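Local coordinates for protein lipase (Rhizopus niveus, PDB 1LGY) that hydrolyses the ester bonds of triacylglycerols and of the partial glycerides derived from them, with strong preference for the 1 and 3 positions, at residues G111-S114 with S115-Q118; P163-S166 with P167-S171; V209-Q212 with S213-F216. All blocks are in the same frame, centred on the assembly; numbering follows the deposited sequence.

Interaction 1 of 3, residues G111-S114 with S115-Q118; sequences GFLS and SYEQ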
ATOM      1  N   GLY A 111     -14.297  -4.379  -6.756  1.00 14.65           N
ATOM      2  CA  GLY A 111     -14.147  -2.971  -7.118  1.00 12.11           C
ATOM      3  C   GLY A 111     -12.695  -2.522  -7.180  1.00 13.10           C
ATOM      4  O   GLY A 111     -12.349  -1.685  -8.018  1.00 11.15           O
ATOM      5  N   PHE A 112     -11.827  -3.106  -6.328  1.00  9.98           N
ATOM      6  CA  PHE A 112     -10.448  -2.676  -6.233  1.00  8.40           C
ATOM      7  C   PHE A 112      -9.739  -3.183  -7.458  1.00 10.31           C
ATOM      8  O   PHE A 112      -8.946  -2.453  -8.027  1.00 17.44           O
ATOM      9  CB  PHE A 112      -9.751  -3.244  -5.010  1.00 13.70           C
ATOM     10  CG  PHE A 112     -10.215  -2.856  -3.602  1.00  9.73           C
ATOM     11  CD1 PHE A 112     -11.008  -1.745  -3.350  1.00 11.05           C
ATOM     12  CD2 PHE A 112      -9.822  -3.670  -2.533  1.00 10.05           C
ATOM     13  CE1 PHE A 112     -11.405  -1.469  -2.030  1.00 11.16           C
ATOM     14  CE2 PHE A 112     -10.215  -3.382  -1.223  1.00 11.22           C
ATOM     15  CZ  PHE A 112     -11.015  -2.274  -0.971  1.00  9.30           C
ATOM     16  N   LEU A 113     -10.026  -4.411  -7.905  1.00 12.16           N
ATOM     17  CA  LEU A 113      -9.529  -4.896  -9.166  1.00  9.12           C
ATOM     18  C   LEU A 113     -10.090  -4.055 -10.305  1.00 12.84           C
ATOM     19  O   LEU A 113      -9.259  -3.640 -11.103  1.00 16.72           O
ATOM     20  CB  LEU A 113      -9.918  -6.348  -9.348  1.00 10.55           C
ATOM     21  CG  LEU A 113      -9.264  -6.911 -10.562  1.00  8.16           C
ATOM     22  CD1 LEU A 113      -7.752  -6.985 -10.413  1.00 10.09           C
ATOM     23  CD2 LEU A 113      -9.871  -8.249 -10.774  1.00 12.52           C
ATOM     24  N   SER A 114     -11.382  -3.718 -10.504  1.00 11.15           N
ATOM     25  CA  SER A 114     -11.743  -2.792 -11.572  1.00 14.82           C
ATOM     26  C   SER A 114     -11.124  -1.403 -11.457  1.00 12.57           C
ATOM     27  O   SER A 114     -10.900  -0.776 -12.473  1.00 14.39           O
ATOM     28  CB  SER A 114     -13.274  -2.566 -11.716  1.00 16.81           C
ATOM     29  OG  SER A 114     -13.948  -1.892 -10.657  1.00 27.12           O
ATOM     30  N   SER A 115     -10.793  -0.853 -10.296  1.00 14.61           N
ATOM     31  CA  SER A 115     -10.040   0.399 -10.253  1.00 13.50           C
ATOM     32  C   SER A 115      -8.617   0.136 -10.704  1.00 13.38           C
ATOM     33  O   SER A 115      -7.982   1.002 -11.293  1.00 10.96           O
ATOM     34  CB  SER A 115      -9.972   0.939  -8.886  1.00  7.50           C
ATOM     35  OG  SER A 115     -11.298   1.198  -8.479  1.00 13.20           O
ATOM     36  N   TYR A 116      -8.108  -1.087 -10.529  1.00 17.33           N
ATOM     37  CA  TYR A 116      -6.725  -1.353 -10.886  1.00 15.08           C
ATOM     38  C   TYR A 116      -6.530  -1.450 -12.396  1.00 15.71           C
ATOM     39  O   TYR A 116      -5.578  -0.904 -12.964  1.00 16.22           O
ATOM     40  CB  TYR A 116      -6.321  -2.616 -10.171  1.00 15.06           C
ATOM     41  CG  TYR A 116      -4.891  -2.936 -10.532  1.00 23.71           C
ATOM     42  CD1 TYR A 116      -3.816  -2.132 -10.079  1.00 24.91           C
ATOM     43  CD2 TYR A 116      -4.678  -3.979 -11.429  1.00 20.25           C
ATOM     44  CE1 TYR A 116      -2.525  -2.378 -10.561  1.00 22.71           C
ATOM     45  CE2 TYR A 116      -3.394  -4.218 -11.902  1.00 23.70           C
ATOM     46  CZ  TYR A 116      -2.344  -3.422 -11.476  1.00 23.72           C
ATOM     47  OH  TYR A 116      -1.117  -3.669 -12.040  1.00 30.11           O
ATOM     48  N   GLU A 117      -7.471  -2.103 -13.065  1.00 14.51           N
ATOM     49  CA  GLU A 117      -7.415  -2.257 -14.504  1.00 13.71           C
ATOM     50  C   GLU A 117      -7.567  -0.908 -15.111  1.00 13.48           C
ATOM     51  O   GLU A 117      -7.084  -0.721 -16.225  1.00 15.82           O
ATOM     52  CB  GLU A 117      -8.536  -3.095 -15.101  1.00 10.59           C
ATOM     53  CG  GLU A 117      -8.359  -4.592 -15.051  1.00 13.82           C
ATOM     54  CD  GLU A 117      -9.636  -5.387 -14.842  1.00 13.13           C
ATOM     55  OE1 GLU A 117     -10.728  -5.019 -15.276  1.00 14.66           O
ATOM     56  OE2 GLU A 117      -9.532  -6.423 -14.216  1.00 20.09           O
ATOM     57  N   GLN A 118      -8.188   0.041 -14.405  1.00 15.20           N
ATOM     58  CA  GLN A 118      -8.341   1.378 -14.975  1.00 14.67           C
ATOM     59  C   GLN A 118      -7.083   2.183 -15.060  1.00 16.08           C
ATOM     60  O   GLN A 118      -7.010   3.141 -15.824  1.00 19.12           O
ATOM     61  CB  GLN A 118      -9.310   2.168 -14.185  1.00 13.99           C
ATOM     62  CG  GLN A 118     -10.749   1.831 -14.559  1.00 18.79           C
ATOM     63  CD  GLN A 118     -11.731   2.245 -13.477  1.00 22.45           C
ATOM     64  OE1 GLN A 118     -12.853   1.762 -13.469  1.00 26.63           O
ATOM     65  NE2 GLN A 118     -11.409   3.096 -12.492  1.00 25.09           N
TER
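The carbonyl oxygen of G111 is gripped by three donors from the next turn of the helix. S115 N gives it the regular helical bond, with N and O 2.9 Å apart. The same residue then donates a second time through its hydroxyl, S115 OG lying 3.1 Å from G111 O. S115 can do this because its OG stands beside its own backbone N (chi1 -61°), turned back over the preceding turn. S114 OG completes the set at 3.1 Å from G111 O, its hydroxyl rotated between the backbone N and the carbonyl carbon (chi1 67°). Both serine hydroxyls are thus satisfied by one main-chain acceptor, each approaching it tilted about 30° from the carbonyl plane.

L113 O receives E117 N at 3.1 Å, the donor nearly along the C=O axis, together with a weak bond from Y116 N. Y116 N divides itself between that oxygen and a second weak bond to F112 O, a bifurcated arrangement. S114 O takes only a weak bond from Q118 N within these two turns, at 3.4 Å, while the Q118 side chain folds close, CG coming within 3.3 Å of the same S114 O. L113 CG meets OE2 of E117 at 3.7 Å, the branching carbon of the leucine against a carboxylate oxygen, and L113 CD1 approaches the Y116 ring obliquely.

The phenol of Y116 finds its polar partners in Y123 and D157. F112 stacks on H109 and packs against L146 and A149 of helix 146-161, about 8 Å from the side chain of the catalytic S145. Serine hydroxyls turned back onto a carbonyl one turn earlier are a familiar feature of α-helices, and this one, helix 110-133, packs beside the nucleophile helix of the α/β-hydrolase fold.

Interaction 2 of 3, residues P163-S166 with P167-S171; sequences PRLS and PKNLS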
ATOM      1  N   PRO A 163       9.774  -9.784 -16.026  1.00 17.90           N
ATOM      2  CA  PRO A 163      10.834 -10.742 -15.679  1.00 15.14           C
ATOM      3  C   PRO A 163      11.889 -10.215 -14.758  1.00 14.78           C
ATOM      4  O   PRO A 163      12.307 -10.938 -13.863  1.00 20.88           O
ATOM      5  CB  PRO A 163      11.468 -11.174 -16.973  1.00 18.31           C
ATOM      6  CG  PRO A 163      10.417 -10.796 -18.027  1.00 16.32           C
ATOM      7  CD  PRO A 163       9.864  -9.483 -17.464  1.00 20.04           C
ATOM      8  N   ARG A 164      12.302  -8.968 -14.946  1.00 14.19           N
ATOM      9  CA  ARG A 164      13.335  -8.352 -14.105  1.00 17.27           C
ATOM     10  C   ARG A 164      12.985  -8.075 -12.661  1.00 15.05           C
ATOM     11  O   ARG A 164      13.886  -7.740 -11.903  1.00 21.31           O
ATOM     12  CB  ARG A 164      13.771  -7.054 -14.703  1.00 16.51           C
ATOM     13  CG  ARG A 164      14.448  -7.237 -16.078  1.00 19.46           C
ATOM     14  CD  ARG A 164      14.558  -5.890 -16.810  1.00 18.92           C
ATOM     15  NE  ARG A 164      13.286  -5.484 -17.378  1.00 13.52           N
ATOM     16  CZ  ARG A 164      13.088  -4.294 -17.929  1.00 15.00           C
ATOM     17  NH1 ARG A 164      14.041  -3.374 -18.012  1.00 12.96           N
ATOM     18  NH2 ARG A 164      11.875  -4.006 -18.380  1.00 17.15           N
ATOM     19  N   LEU A 165      11.716  -8.146 -12.229  1.00 16.03           N
ATOM     20  CA  LEU A 165      11.335  -7.888 -10.846  1.00 12.07           C
ATOM     21  C   LEU A 165      11.077  -9.210 -10.137  1.00 15.71           C
ATOM     22  O   LEU A 165      10.536 -10.206 -10.654  1.00 13.79           O
ATOM     23  CB  LEU A 165      10.087  -7.012 -10.783  1.00 13.28           C
ATOM     24  CG  LEU A 165      10.078  -5.434 -10.686  1.00  9.52           C
ATOM     25  CD1 LEU A 165      11.407  -4.819 -10.416  1.00  5.75           C
ATOM     26  CD2 LEU A 165       9.762  -4.885 -11.990  1.00 11.47           C
ATOM     27  N   SER A 166      11.655  -9.217  -8.930  1.00 16.47           N
ATOM     28  CA  SER A 166      11.634 -10.371  -8.050  1.00 12.08           C
ATOM     29  C   SER A 166      11.874  -9.952  -6.596  1.00 11.44           C
ATOM     30  O   SER A 166      11.988  -8.751  -6.325  1.00 12.61           O
ATOM     31  CB  SER A 166      12.707 -11.326  -8.592  1.00 11.84           C
ATOM     32  OG  SER A 166      13.990 -11.158  -7.989  1.00 19.90           O
ATOM     33  N   PRO A 167      11.988 -10.817  -5.578  1.00  7.88           N
ATOM     34  CA  PRO A 167      12.186 -10.377  -4.227  1.00  8.74           C
ATOM     35  C   PRO A 167      13.434  -9.591  -3.992  1.00 10.68           C
ATOM     36  O   PRO A 167      13.612  -9.167  -2.864  1.00 17.76           O
ATOM     37  CB  PRO A 167      12.146 -11.628  -3.413  1.00  4.20           C
ATOM     38  CG  PRO A 167      11.194 -12.508  -4.154  1.00  2.42           C
ATOM     39  CD  PRO A 167      11.635 -12.239  -5.570  1.00  7.78           C
ATOM     40  N   LYS A 168      14.307  -9.405  -4.984  1.00 12.96           N
ATOM     41  CA  LYS A 168      15.570  -8.659  -4.821  1.00 15.27           C
ATOM     42  C   LYS A 168      15.387  -7.179  -5.056  1.00 13.19           C
ATOM     43  O   LYS A 168      16.045  -6.316  -4.489  1.00 19.17           O
ATOM     44  CB  LYS A 168      16.681  -9.142  -5.803  1.00 11.93           C
ATOM     45  CG  LYS A 168      17.248 -10.552  -5.555  1.00  8.53           C
ATOM     46  CD  LYS A 168      17.988 -11.096  -6.788  1.00 11.36           C
ATOM     47  CE  LYS A 168      19.285 -10.398  -7.120  1.00  7.31           C
ATOM     48  NZ  LYS A 168      19.869 -11.182  -8.190  1.00  7.53           N
ATOM     49  N   ASN A 169      14.449  -6.844  -5.895  1.00 15.00           N
ATOM     50  CA  ASN A 169      14.266  -5.462  -6.165  1.00 14.45           C
ATOM     51  C   ASN A 169      12.799  -5.081  -6.213  1.00 15.40           C
ATOM     52  O   ASN A 169      12.471  -4.030  -6.759  1.00 15.72           O
ATOM     53  CB  ASN A 169      15.007  -5.242  -7.448  1.00 15.04           C
ATOM     54  CG  ASN A 169      14.421  -5.975  -8.617  1.00  9.95           C
ATOM     55  OD1 ASN A 169      14.753  -5.655  -9.759  1.00 19.64           O
ATOM     56  ND2 ASN A 169      13.537  -6.927  -8.435  1.00 11.72           N
ATOM     57  N   LEU A 170      11.889  -5.933  -5.750  1.00 13.85           N
ATOM     58  CA  LEU A 170      10.515  -5.487  -5.619  1.00 13.72           C
ATOM     59  C   LEU A 170      10.170  -5.643  -4.153  1.00 15.30           C
ATOM     60  O   LEU A 170      10.381  -6.667  -3.512  1.00 14.03           O
ATOM     61  CB  LEU A 170       9.544  -6.312  -6.436  1.00 10.31           C
ATOM     62  CG  LEU A 170       8.080  -5.859  -6.404  1.00  6.77           C
ATOM     63  CD1 LEU A 170       7.901  -4.443  -6.916  1.00  9.05           C
ATOM     64  CD2 LEU A 170       7.302  -6.784  -7.284  1.00  8.88           C
ATOM     65  N   SER A 171       9.698  -4.520  -3.621  1.00 14.03           N
ATOM     66  CA  SER A 171       9.237  -4.429  -2.253  1.00 12.19           C
ATOM     67  C   SER A 171       7.840  -3.805  -2.181  1.00 13.13           C
ATOM     68  O   SER A 171       7.520  -3.042  -3.077  1.00 15.58           O
ATOM     69  CB  SER A 171      10.226  -3.601  -1.525  1.00 10.18           C
ATOM     70  OG  SER A 171      10.696  -4.482  -0.541  1.00  8.44           O
TER
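K168 runs its aliphatic part alongside the hydroxyl of S166. Its backbone N first makes a weak hydrogen bond to S166 OG, the two atoms 3.5 Å apart but the N-H pointing almost straight at the oxygen (166°), which closes an ST turn. From there the side chain passes the same oxygen in loose contact: CB lies 4.0 Å from S166 OG, CG follows at 4.1 Å from it, and CD is 4.2 Å from that S166 OG. CG stands beside the backbone N (chi1 -69°), which lays the chain along the serine. The bend at chi3 (69°) then carries CE and NZ away from the turn.

The carbonyl of S166 holds the turn from within, accepting two main-chain donors. N169 N lies 3.1 Å from S166 O and well above the carbonyl plane, closing a type I β-turn with P167 and K168 at its corners. L170 N reaches S166 O at 2.9 Å from nearly straight ahead of the carbonyl. Across the turn the N169 side chain crosses that of L165 at about a right angle, and L165 CG comes 4.4 Å from L170 CB.

The turn ends the loop that joins helix 146-161 to strand 170-175. R164 makes a salt bridge with E162, just past helix 146-161, and a hydrogen bond to T132 of helix 110-133. L165 rests on L131 of helix 110-133 and on V139 of the adjoining parallel strand 138-144; L170 packs on V139 and V141 of that strand and on I194, just where the chain enters the central sheet.

Interaction 3 of 3, residues V209-Q212 with S213-F216; sequences VPPQ and SFGF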
ATOM      1  N   VAL A 209     -11.718  -4.362   7.099  1.00 14.04           N
ATOM      2  CA  VAL A 209     -12.776  -4.408   6.093  1.00 14.42           C
ATOM      3  C   VAL A 209     -12.173  -4.825   4.754  1.00 14.36           C
ATOM      4  O   VAL A 209     -11.020  -4.464   4.524  1.00 18.10           O
ATOM      5  CB  VAL A 209     -13.399  -3.035   5.947  1.00 15.43           C
ATOM      6  CG1 VAL A 209     -14.692  -3.198   5.242  1.00 10.27           C
ATOM      7  CG2 VAL A 209     -13.670  -2.377   7.301  1.00 14.33           C
ATOM      8  N   PRO A 210     -12.760  -5.583   3.811  1.00 13.72           N
ATOM      9  CA  PRO A 210     -13.897  -6.491   3.955  1.00 12.19           C
ATOM     10  C   PRO A 210     -13.700  -7.538   5.043  1.00 12.34           C
ATOM     11  O   PRO A 210     -12.567  -7.947   5.246  1.00 14.69           O
ATOM     12  CB  PRO A 210     -13.999  -7.054   2.587  1.00  8.87           C
ATOM     13  CG  PRO A 210     -13.467  -5.983   1.693  1.00  9.05           C
ATOM     14  CD  PRO A 210     -12.246  -5.660   2.446  1.00 11.76           C
ATOM     15  N   PRO A 211     -14.644  -8.000   5.848  1.00 14.51           N
ATOM     16  CA  PRO A 211     -14.298  -8.857   6.993  1.00 15.13           C
ATOM     17  C   PRO A 211     -14.006 -10.341   6.697  1.00 15.92           C
ATOM     18  O   PRO A 211     -14.178 -10.831   5.563  1.00 13.59           O
ATOM     19  CB  PRO A 211     -15.465  -8.593   7.962  1.00 15.94           C
ATOM     20  CG  PRO A 211     -16.629  -8.062   7.129  1.00 14.32           C
ATOM     21  CD  PRO A 211     -15.991  -7.421   5.907  1.00 14.93           C
ATOM     22  N   GLN A 212     -13.438 -11.086   7.666  1.00 14.22           N
ATOM     23  CA  GLN A 212     -13.186 -12.509   7.400  1.00 14.11           C
ATOM     24  C   GLN A 212     -14.478 -13.319   7.257  1.00 16.05           C
ATOM     25  O   GLN A 212     -14.470 -14.387   6.639  1.00 15.31           O
ATOM     26  CB  GLN A 212     -12.385 -13.143   8.494  1.00 14.59           C
ATOM     27  CG  GLN A 212     -11.041 -12.478   8.537  1.00 18.58           C
ATOM     28  CD  GLN A 212      -9.923 -13.233   9.212  1.00 18.74           C
ATOM     29  OE1 GLN A 212      -8.740 -12.926   9.018  1.00 26.02           O
ATOM     30  NE2 GLN A 212     -10.204 -14.241  10.016  1.00 25.44           N
ATOM     31  N   SER A 213     -15.623 -12.847   7.783  1.00 14.11           N
ATOM     32  CA  SER A 213     -16.834 -13.602   7.611  1.00 16.05           C
ATOM     33  C   SER A 213     -17.213 -13.685   6.147  1.00 11.90           C
ATOM     34  O   SER A 213     -17.704 -14.730   5.735  1.00 16.31           O
ATOM     35  CB  SER A 213     -17.941 -12.980   8.453  1.00 15.14           C
ATOM     36  OG  SER A 213     -18.246 -11.679   8.042  1.00 21.39           O
ATOM     37  N   PHE A 214     -16.866 -12.685   5.340  1.00 11.95           N
ATOM     38  CA  PHE A 214     -17.097 -12.692   3.898  1.00 10.96           C
ATOM     39  C   PHE A 214     -16.094 -13.411   3.018  1.00 10.80           C
ATOM     40  O   PHE A 214     -16.229 -13.460   1.788  1.00  9.98           O
ATOM     41  CB  PHE A 214     -17.217 -11.261   3.398  1.00 12.07           C
ATOM     42  CG  PHE A 214     -18.595 -10.677   3.678  1.00 11.22           C
ATOM     43  CD1 PHE A 214     -18.936 -10.272   4.969  1.00  6.54           C
ATOM     44  CD2 PHE A 214     -19.533 -10.595   2.633  1.00 15.65           C
ATOM     45  CE1 PHE A 214     -20.224  -9.786   5.206  1.00 14.96           C
ATOM     46  CE2 PHE A 214     -20.826 -10.110   2.880  1.00 16.76           C
ATOM     47  CZ  PHE A 214     -21.172  -9.706   4.170  1.00 10.78           C
ATOM     48  N   GLY A 215     -15.058 -13.926   3.666  1.00 11.83           N
ATOM     49  CA  GLY A 215     -14.056 -14.789   3.070  1.00 10.70           C
ATOM     50  C   GLY A 215     -12.730 -14.098   2.779  1.00 12.31           C
ATOM     51  O   GLY A 215     -11.883 -14.662   2.076  1.00 17.86           O
ATOM     52  N   PHE A 216     -12.476 -12.897   3.264  1.00 10.61           N
ATOM     53  CA  PHE A 216     -11.261 -12.160   2.904  1.00  8.13           C
ATOM     54  C   PHE A 216     -10.134 -12.387   3.870  1.00  8.66           C
ATOM     55  O   PHE A 216     -10.432 -12.520   5.058  1.00  8.59           O
ATOM     56  CB  PHE A 216     -11.568 -10.683   2.861  1.00  8.66           C
ATOM     57  CG  PHE A 216     -12.338 -10.256   1.621  1.00  8.74           C
ATOM     58  CD1 PHE A 216     -13.731 -10.315   1.590  1.00  9.80           C
ATOM     59  CD2 PHE A 216     -11.650  -9.702   0.550  1.00  4.73           C
ATOM     60  CE1 PHE A 216     -14.416  -9.799   0.490  1.00  2.87           C
ATOM     61  CE2 PHE A 216     -12.350  -9.187  -0.546  1.00  8.48           C
ATOM     62  CZ  PHE A 216     -13.734  -9.235  -0.569  1.00  2.08           C
TER
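P210 lies over one face of the F216 ring in a CH-pi contact, its CB 3.5 Å from the ring centroid and 17° off the normal. The fit is displaced toward the rim, so that CB comes closest to F216 CD1, at 3.4 Å. A cis peptide precedes P210, and F216 has CG beside its backbone N (chi1 -76°), which swings the ring under the proline. At the ring's edge, near its plane, sits the carbonyl oxygen of P211.

Looser apolar contact joins P211 and F214. Their side chains run side by side in the same direction, P211 CG meeting F214 CD1 at 3.9 Å with the phenyl oblique to it. CG of Q212 lies 3.5 Å from the carbonyl O of F216.

The polar contacts are main-chain bonds of two overlapping type I β-turns. F214 N donates to P211 O at 3.3 Å, and one residue on, G215 N donates to Q212 O at 3.1 Å. Both donors stand well above the carbonyl planes, more than 60° out. G215, with a positive phi, then turns the chain back so that F216 returns to P210.

Around this loop, F216 stacks with F97 and F214 meets F95 edge-to-face. P210 O accepts a bond from R179, and P210 and F216 both touch H109. With no salt bridge and no side-chain hydrogen bond across the contact, the shape of the loop rests on apolar packing, of stiff prolines against the face of F216 and alongside F214, and on the two main-chain turns.

All three are local contacts, each partly buried, and they follow one another along the chain without touching. Interactions 1 and 2 both involve helix 110-133: interaction 1 lies on it, whereas interaction 2 packs against it through R164 and L165 while delivering the chain into the sheet, their centres about 23 Å apart. Interaction 3, in the loop before strand 221-227, is more peripheral, yet it approaches interaction 1 to about 5 Å between nearest atoms, and H109 adjoins both. Hydroxyl-to-carbonyl bonds mark the helical contact, a carbonyl-centred turn the entry to the strand, and proline-aromatic packing the outer loop.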